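Local coordinates for chaperone SycD (Yersinia enterocolitica, PDB 2VGX), which acts as a type III secretion chaperone for translocator proteins and probably also modulates expression of the yop operon, at residues 90-95 with 113-118. Numbering follows the deposited sequence.
Sequences RFPFHA and FLAQEL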
ATOM      1  N   ARG B  90      -2.864  23.185  -7.796  1.00 11.01           N
ATOM      2  CA  ARG B  90      -1.735  22.471  -8.415  1.00 10.86           C
ATOM      3  C   ARG B  90      -2.192  21.534  -9.526  1.00 10.01           C
ATOM      4  O   ARG B  90      -1.452  21.280 -10.502  1.00 11.17           O
ATOM      5  CB  ARG B  90      -0.910  21.745  -7.371  1.00 14.67           C
ATOM      6  CG  ARG B  90      -0.004  22.654  -6.505  1.00 17.07           C
ATOM      7  CD  ARG B  90       0.609  21.821  -5.389  1.00 20.61           C
ATOM      8  NE  ARG B  90       1.326  22.572  -4.343  1.00 24.12           N
ATOM      9  CZ  ARG B  90       0.751  23.109  -3.263  1.00 25.58           C
ATOM     10  NH1 ARG B  90      -0.575  23.034  -3.090  1.00 24.42           N
ATOM     11  NH2 ARG B  90       1.506  23.740  -2.358  1.00 24.07           N
ATOM     12  N   PHE B  91      -3.436  21.047  -9.436  1.00 10.15           N
ATOM     13  CA  PHE B  91      -3.903  20.128 -10.478  1.00  9.38           C
ATOM     14  C   PHE B  91      -4.028  20.799 -11.852  1.00 10.62           C
ATOM     15  O   PHE B  91      -3.415  20.323 -12.800  1.00 10.85           O
ATOM     16  CB  PHE B  91      -5.177  19.402 -10.078  1.00  6.26           C
ATOM     17  CG  PHE B  91      -4.967  18.412  -8.974  1.00  9.00           C
ATOM     18  CD1 PHE B  91      -4.040  17.377  -9.112  1.00  6.61           C
ATOM     19  CD2 PHE B  91      -5.688  18.524  -7.791  1.00  8.97           C
ATOM     20  CE1 PHE B  91      -3.856  16.463  -8.081  1.00  9.50           C
ATOM     21  CE2 PHE B  91      -5.505  17.606  -6.773  1.00 10.76           C
ATOM     22  CZ  PHE B  91      -4.591  16.569  -6.937  1.00  6.24           C
ATOM     23  N   PRO B  92      -4.849  21.870 -11.981  1.00 10.90           N
ATOM     24  CA  PRO B  92      -4.895  22.563 -13.289  1.00 10.96           C
ATOM     25  C   PRO B  92      -3.541  23.166 -13.724  1.00 10.58           C
ATOM     26  O   PRO B  92      -3.262  23.188 -14.911  1.00 11.68           O
ATOM     27  CB  PRO B  92      -5.928  23.670 -13.072  1.00 10.17           C
ATOM     28  CG  PRO B  92      -6.032  23.833 -11.594  1.00 11.64           C
ATOM     29  CD  PRO B  92      -5.803  22.460 -11.021  1.00  9.89           C
ATOM     30  N   PHE B  93      -2.731  23.610 -12.781  1.00  9.52           N
ATOM     31  CA  PHE B  93      -1.403  24.175 -13.101  1.00 11.40           C
ATOM     32  C   PHE B  93      -0.477  23.125 -13.729  1.00 12.53           C
ATOM     33  O   PHE B  93       0.058  23.326 -14.847  1.00 12.37           O
ATOM     34  CB  PHE B  93      -0.728  24.828 -11.879  1.00 11.05           C
ATOM     35  CG  PHE B  93       0.654  25.338 -12.183  1.00 14.70           C
ATOM     36  CD1 PHE B  93       0.822  26.515 -12.915  1.00 14.87           C
ATOM     37  CD2 PHE B  93       1.789  24.636 -11.779  1.00 15.71           C
ATOM     38  CE1 PHE B  93       2.103  26.995 -13.243  1.00 16.71           C
ATOM     39  CE2 PHE B  93       3.065  25.117 -12.105  1.00 17.65           C
ATOM     40  CZ  PHE B  93       3.204  26.306 -12.835  1.00 15.42           C
ATOM     41  N   HIS B  94      -0.290  21.997 -13.042  1.00 10.85           N
ATOM     42  CA  HIS B  94       0.587  20.950 -13.596  1.00 11.56           C
ATOM     43  C   HIS B  94       0.053  20.331 -14.873  1.00 11.50           C
ATOM     44  O   HIS B  94       0.827  20.069 -15.791  1.00 12.78           O
ATOM     45  CB  HIS B  94       1.030  19.930 -12.544  1.00 11.58           C
ATOM     46  CG  HIS B  94       1.864  20.531 -11.451  1.00 14.55           C
ATOM     47  ND1 HIS B  94       3.034  21.214 -11.696  1.00 11.40           N
ATOM     48  CD2 HIS B  94       1.687  20.557 -10.110  1.00 14.76           C
ATOM     49  CE1 HIS B  94       3.536  21.644 -10.552  1.00 15.50           C
ATOM     50  NE2 HIS B  94       2.737  21.257  -9.574  1.00 15.95           N
ATOM     51  N   ALA B  95      -1.264  20.138 -14.972  1.00  9.01           N
ATOM     52  CA  ALA B  95      -1.847  19.683 -16.230  1.00  9.67           C
ATOM     53  C   ALA B  95      -1.576  20.689 -17.367  1.00 11.45           C
ATOM     54  O   ALA B  95      -1.290  20.269 -18.484  1.00 13.35           O
ATOM     55  CB  ALA B  95      -3.356  19.454 -16.097  1.00 10.78           C
ATOM     56  N   PHE B 113      -6.091  29.682 -16.444  1.00 10.78           N
ATOM     57  CA  PHE B 113      -7.160  30.575 -15.894  1.00 13.17           C
ATOM     58  C   PHE B 113      -7.856  30.034 -14.651  1.00 11.86           C
ATOM     59  O   PHE B 113      -8.201  30.784 -13.753  1.00 12.60           O
ATOM     60  CB  PHE B 113      -8.223  30.926 -16.950  1.00 16.14           C
ATOM     61  CG  PHE B 113      -7.740  31.928 -17.971  1.00 19.31           C
ATOM     62  CD1 PHE B 113      -7.147  33.115 -17.567  1.00 22.46           C
ATOM     63  CD2 PHE B 113      -7.851  31.669 -19.331  1.00 22.01           C
ATOM     64  CE1 PHE B 113      -6.683  34.040 -18.524  1.00 23.21           C
ATOM     65  CE2 PHE B 113      -7.394  32.596 -20.280  1.00 21.60           C
ATOM     66  CZ  PHE B 113      -6.819  33.759 -19.872  1.00 21.71           C
ATOM     67  N   LEU B 114      -8.083  28.731 -14.616  1.00 11.92           N
ATOM     68  CA  LEU B 114      -8.663  28.102 -13.428  1.00 11.73           C
ATOM     69  C   LEU B 114      -7.698  28.171 -12.260  1.00 12.21           C
ATOM     70  O   LEU B 114      -8.108  28.502 -11.157  1.00 15.79           O
ATOM     71  CB  LEU B 114      -9.055  26.640 -13.708  1.00 11.39           C
ATOM     72  CG  LEU B 114      -9.715  25.936 -12.485  1.00  9.46           C
ATOM     73  CD1 LEU B 114     -11.031  26.677 -11.998  1.00  9.27           C
ATOM     74  CD2 LEU B 114     -10.007  24.516 -12.873  1.00  7.56           C
ATOM     75  N   ALA B 115      -6.420  27.862 -12.482  1.00 12.84           N
ATOM     76  CA  ALA B 115      -5.426  27.998 -11.407  1.00 13.43           C
ATOM     77  C   ALA B 115      -5.428  29.421 -10.871  1.00 15.88           C
ATOM     78  O   ALA B 115      -5.402  29.618  -9.664  1.00 15.38           O
ATOM     79  CB  ALA B 115      -4.011  27.606 -11.890  1.00 14.09           C
ATOM     80  N   GLN B 116      -5.463  30.402 -11.776  1.00 15.65           N
ATOM     81  CA  GLN B 116      -5.458  31.830 -11.408  1.00 17.78           C
ATOM     82  C   GLN B 116      -6.657  32.205 -10.488  1.00 18.69           C
ATOM     83  O   GLN B 116      -6.491  32.867  -9.466  1.00 17.56           O
ATOM     84  CB  GLN B 116      -5.436  32.676 -12.693  1.00 18.18           C
ATOM     85  CG  GLN B 116      -5.236  34.182 -12.479  1.00 20.64           C
ATOM     86  CD  GLN B 116      -4.942  34.937 -13.778  1.00 21.20           C
ATOM     87  OE1 GLN B 116      -5.829  35.157 -14.602  1.00 21.52           O
ATOM     88  NE2 GLN B 116      -3.686  35.329 -13.958  1.00 22.85           N
ATOM     89  N   GLU B 117      -7.848  31.745 -10.863  1.00 20.73           N
ATOM     90  CA  GLU B 117      -9.068  31.937 -10.099  1.00 25.18           C
ATOM     91  C   GLU B 117      -8.910  31.333  -8.689  1.00 24.07           C
ATOM     92  O   GLU B 117      -9.190  32.006  -7.703  1.00 21.21           O
ATOM     93  CB  GLU B 117     -10.211  31.269 -10.866  1.00 27.71           C
ATOM     94  CG  GLU B 117     -11.620  31.612 -10.433  1.00 33.26           C
ATOM     95  CD  GLU B 117     -12.667  31.215 -11.486  1.00 34.53           C
ATOM     96  OE1 GLU B 117     -12.320  30.550 -12.507  1.00 37.23           O
ATOM     97  OE2 GLU B 117     -13.853  31.569 -11.287  1.00 39.18           O
ATOM     98  N   LEU B 118      -8.424  30.092  -8.615  1.00 22.71           N
ATOM     99  CA  LEU B 118      -8.222  29.386  -7.335  1.00 23.55           C
ATOM    100  C   LEU B 118      -7.252  30.058  -6.355  1.00 26.65           C
ATOM    101  O   LEU B 118      -7.426  29.947  -5.143  1.00 28.12           O
ATOM    102  CB  LEU B 118      -7.781  27.952  -7.596  1.00 21.18           C
ATOM    103  CG  LEU B 118      -8.875  27.088  -8.204  1.00 20.70           C
ATOM    104  CD1 LEU B 118      -8.315  25.748  -8.658  1.00 20.89           C
ATOM    105  CD2 LEU B 118      -9.993  26.870  -7.169  1.00 20.39           C
TER
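P92 sits over A115 where the opening turn of helix 90-100 packs against the last turns of helix 105-119; the two short axes approach to 8.2 Å and run nearly antiparallel, 151° between their directions. The CA atoms come nearest each other at this pair, 5.8 Å between CA of P92 and CA of A115. P92 carries most of the contact, its ring set into the shallow groove formed by L114, A115 and L118. CG, the far corner of the ring, does most of the touching: it lies 4.3 Å from CB of A115 and 4.2 Å from CD1 of L118, and it also rests near the backbone N of A115, a neighbour without a bond. On the L114 side the ring offers CB instead. The two leucines reach the proline by different routes. With CG anti to its backbone N (chi1 -178°), L114 brings CD2 to 4.2 Å from CB of P92, whereas L118 swings CG beside its own N (chi1 -69°), which carries CD1 to CG of P92, and its side chain runs at about a right angle to that of P92. F93 adds one more touch through the root of its side chain, CB against CB of A115 at 4.3 Å. Its ring turns away to pack on L128, V132 and M135 of helix 128-138, while F91 faces helices 55-67 and 71-84. Helix 90-100 is thus a layer between its neighbours, in keeping with the stacked antiparallel helix pairs of a tetratricopeptide-repeat fold. The small A115 and compact P92 are consistent with the close axis approach. Side chains meet one another carbon on carbon, and with no hydrogen bond or salt bridge between the segments, their pairing depends on apolar burial and shape.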